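Local coordinates for protein tonb-dependent siderophore receptor (PDB 5FP1) that probably takes part in the first step of iron uptake across the bacterial outer membrane by binding iron-chelating siderophores, at residues Q27-K32 with Q116-K121. Sequence-based numbering, arbitrary orientation.
Sequences QSANSK and QVEVTK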
ATOM      1  N   GLN A  27       2.684   0.033 -21.419  1.00 23.61           N
ATOM      2  CA  GLN A  27       2.230   1.392 -21.144  1.00 27.16           C
ATOM      3  C   GLN A  27       1.501   1.426 -19.807  1.00 26.01           C
ATOM      4  O   GLN A  27       0.691   0.558 -19.516  1.00 26.56           O
ATOM      5  CB  GLN A  27       1.233   1.871 -22.207  1.00 30.51           C
ATOM      6  CG  GLN A  27       1.701   1.720 -23.633  1.00 50.36           C
ATOM      7  CD  GLN A  27       2.425   2.946 -24.124  1.00 61.32           C
ATOM      8  OE1 GLN A  27       2.643   3.902 -23.376  1.00 67.68           O
ATOM      9  NE2 GLN A  27       2.793   2.935 -25.396  1.00 86.28           N
ATOM     10  N   SER A  28       1.720   2.491 -19.067  1.00 23.10           N
ATOM     11  CA  SER A  28       0.949   2.774 -17.876  1.00 24.41           C
ATOM     12  C   SER A  28      -0.466   3.201 -18.222  1.00 26.73           C
ATOM     13  O   SER A  28      -0.680   3.861 -19.229  1.00 22.27           O
ATOM     14  CB  SER A  28       1.625   3.893 -17.114  1.00 24.51           C
ATOM     15  OG  SER A  28       0.772   4.362 -16.090  1.00 21.17           O
ATOM     16  N   ALA A  29      -1.430   2.855 -17.369  1.00 23.41           N
ATOM     17  CA  ALA A  29      -2.800   3.341 -17.539  1.00 24.20           C
ATOM     18  C   ALA A  29      -2.943   4.745 -16.968  1.00 22.84           C
ATOM     19  O   ALA A  29      -3.971   5.377 -17.086  1.00 24.83           O
ATOM     20  CB  ALA A  29      -3.791   2.375 -16.878  1.00 24.59           C
ATOM     21  N   ASN A  30      -1.885   5.257 -16.359  1.00 21.07           N
ATOM     22  CA  ASN A  30      -1.905   6.581 -15.776  1.00 19.38           C
ATOM     23  C   ASN A  30      -1.498   7.632 -16.831  1.00 23.56           C
ATOM     24  O   ASN A  30      -0.378   7.608 -17.354  1.00 20.69           O
ATOM     25  CB  ASN A  30      -0.947   6.567 -14.569  1.00 20.66           C
ATOM     26  CG  ASN A  30      -0.859   7.893 -13.819  1.00 22.57           C
ATOM     27  OD1 ASN A  30      -1.336   8.924 -14.266  1.00 23.17           O
ATOM     28  ND2 ASN A  30      -0.209   7.860 -12.655  1.00 23.63           N
ATOM     29  N   SER A  31      -2.396   8.558 -17.146  1.00 20.53           N
ATOM     30  CA  SER A  31      -2.130   9.536 -18.203  1.00 26.11           C
ATOM     31  C   SER A  31      -1.058  10.578 -17.826  1.00 23.62           C
ATOM     32  O   SER A  31      -0.625  11.386 -18.667  1.00 25.77           O
ATOM     33  CB  SER A  31      -3.429  10.206 -18.659  1.00 28.28           C
ATOM     34  OG  SER A  31      -3.863  11.171 -17.714  1.00 37.47           O
ATOM     35  N   LYS A  32      -0.606  10.567 -16.577  1.00 21.53           N
ATOM     36  CA  LYS A  32       0.553  11.382 -16.197  1.00 19.81           C
ATOM     37  C   LYS A  32       1.904  10.821 -16.660  1.00 21.86           C
ATOM     38  O   LYS A  32       2.907  11.543 -16.642  1.00 24.50           O
ATOM     39  CB  LYS A  32       0.563  11.629 -14.688  1.00 20.78           C
ATOM     40  CG  LYS A  32      -0.554  12.563 -14.292  1.00 22.54           C
ATOM     41  CD  LYS A  32      -0.445  13.051 -12.882  1.00 24.98           C
ATOM     42  CE  LYS A  32      -1.618  13.939 -12.532  1.00 23.32           C
ATOM     43  NZ  LYS A  32      -1.575  14.136 -11.069  1.00 23.68           N
ATOM     44  N   GLN A 116      -4.907  -3.803 -12.690  1.00 20.70           N
ATOM     45  CA  GLN A 116      -3.471  -3.921 -12.423  1.00 18.16           C
ATOM     46  C   GLN A 116      -3.064  -2.929 -11.350  1.00 17.63           C
ATOM     47  O   GLN A 116      -3.821  -2.037 -11.034  1.00 19.67           O
ATOM     48  CB  GLN A 116      -2.635  -3.669 -13.694  1.00 17.63           C
ATOM     49  CG  GLN A 116      -2.739  -2.271 -14.242  1.00 18.74           C
ATOM     50  CD  GLN A 116      -2.381  -2.175 -15.716  1.00 23.82           C
ATOM     51  OE1 GLN A 116      -2.632  -3.097 -16.483  1.00 25.32           O
ATOM     52  NE2 GLN A 116      -1.841  -1.042 -16.118  1.00 22.27           N
ATOM     53  N   VAL A 117      -1.874  -3.116 -10.777  1.00 17.87           N
ATOM     54  CA  VAL A 117      -1.377  -2.216  -9.751  1.00 17.22           C
ATOM     55  C   VAL A 117      -0.046  -1.650 -10.265  1.00 19.92           C
ATOM     56  O   VAL A 117       0.836  -2.396 -10.668  1.00 20.10           O
ATOM     57  CB  VAL A 117      -1.101  -2.951  -8.421  1.00 18.50           C
ATOM     58  CG1 VAL A 117      -0.656  -1.949  -7.368  1.00 22.96           C
ATOM     59  CG2 VAL A 117      -2.333  -3.699  -7.947  1.00 18.94           C
ATOM     60  N   GLU A 118       0.078  -0.334 -10.272  1.00 16.62           N
ATOM     61  CA  GLU A 118       1.278   0.315 -10.748  1.00 17.62           C
ATOM     62  C   GLU A 118       2.047   0.903  -9.588  1.00 18.23           C
ATOM     63  O   GLU A 118       1.534   1.798  -8.855  1.00 17.64           O
ATOM     64  CB  GLU A 118       0.917   1.394 -11.765  1.00 18.83           C
ATOM     65  CG  GLU A 118       0.128   0.845 -12.943  1.00 20.76           C
ATOM     66  CD  GLU A 118      -0.048   1.833 -14.075  1.00 22.75           C
ATOM     67  OE1 GLU A 118       0.427   3.002 -13.980  1.00 21.79           O
ATOM     68  OE2 GLU A 118      -0.673   1.422 -15.066  1.00 22.68           O
ATOM     69  N   VAL A 119       3.275   0.420  -9.412  1.00 16.93           N
ATOM     70  CA  VAL A 119       4.144   0.910  -8.338  1.00 16.45           C
ATOM     71  C   VAL A 119       5.222   1.828  -8.906  1.00 19.88           C
ATOM     72  O   VAL A 119       6.139   1.376  -9.619  1.00 19.58           O
ATOM     73  CB  VAL A 119       4.797  -0.246  -7.599  1.00 19.53           C
ATOM     74  CG1 VAL A 119       5.586   0.248  -6.401  1.00 21.99           C
ATOM     75  CG2 VAL A 119       3.740  -1.264  -7.143  1.00 23.32           C
ATOM     76  N   THR A 120       5.127   3.108  -8.575  1.00 17.41           N
ATOM     77  CA  THR A 120       6.146   4.060  -8.937  1.00 19.46           C
ATOM     78  C   THR A 120       7.190   3.973  -7.860  1.00 20.07           C
ATOM     79  O   THR A 120       6.873   4.054  -6.662  1.00 18.58           O
ATOM     80  CB  THR A 120       5.581   5.485  -9.046  1.00 20.63           C
ATOM     81  OG1 THR A 120       4.642   5.522 -10.124  1.00 19.07           O
ATOM     82  CG2 THR A 120       6.683   6.483  -9.311  1.00 23.83           C
ATOM     83  N   LYS A 121       8.444   3.805  -8.257  1.00 17.91           N
ATOM     84  CA  LYS A 121       9.531   3.765  -7.294  1.00 17.98           C
ATOM     85  C   LYS A 121      10.441   4.967  -7.514  1.00 23.16           C
ATOM     86  O   LYS A 121      10.856   5.251  -8.648  1.00 22.54           O
ATOM     87  CB  LYS A 121      10.302   2.438  -7.412  1.00 24.21           C
ATOM     88  CG  LYS A 121       9.458   1.199  -7.165  1.00 25.69           C
ATOM     89  CD  LYS A 121      10.305  -0.069  -7.266  1.00 31.24           C
ATOM     90  CE  LYS A 121       9.577  -1.197  -7.971  1.00 37.83           C
ATOM     91  NZ  LYS A 121      10.473  -2.360  -8.295  1.00 44.09           N
TER
HETATM   92  O   HOH W   1      -1.727  -0.424 -18.931  1.00 27.44           O
HETATM   93  O   HOH W   2       0.496   4.998 -11.989  1.00 20.06           O
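Glu118 meets Ser28 and Ala29 where the loop 27-32, ahead of strand 43-47, runs alongside strand 114-121 of the plug domain of this TonB-dependent receptor, and the arrangement illustrates how one carboxylate can hold a stretch without regular secondary structure against a strand. Strand 114-121 lies between strands 43-47 and 135-141 in the mixed sheet of the plug. From it the side chain of Glu118 reaches out extended, with CG anti to the carbonyl carbon (chi1 -57°), and presents both carboxylate oxygens to the loop. Ala29 N donates to Glu118 OE2 at 2.8 Å, a nearly straight bond on the syn lone pair. Alongside, Ser28 OG donates to Glu118 OE1 over a short 2.5 Å, also from the syn side and only slightly out of the carboxylate plane. Two consecutive loop residues thus each take one oxygen on its syn side.

The anti lone pair of Glu118 OE2 goes to Gln116, two residues back on the strand, whose NE2 lies 2.9 Å away, with the oxygen close to the amide plane. With Ala29 N and Gln116 NE2 on OE2, and Ser28 OG and a water on OE1, the carboxylate is hindered from turning, and these bonds would probably help to stabilise its negative charge. The methyl of Ala29 sits near this junction, its CB 4.0 Å from Gln116 NE2, and also touches Ile140 of the adjoining strand.

Two successive side-chain turns shape the loop: Ser28 OG, besides donating to Glu118, accepts from Asn30 N in an ST turn, and Asn30 OD1 accepts from Lys32 N in an Asx turn. Two waters complete the contact: one donates to Gln27 O and accepts from Gln116 NE2, while the other accepts from Asn30 ND2 and donates to Glu118 OE1 at 2.8 Å.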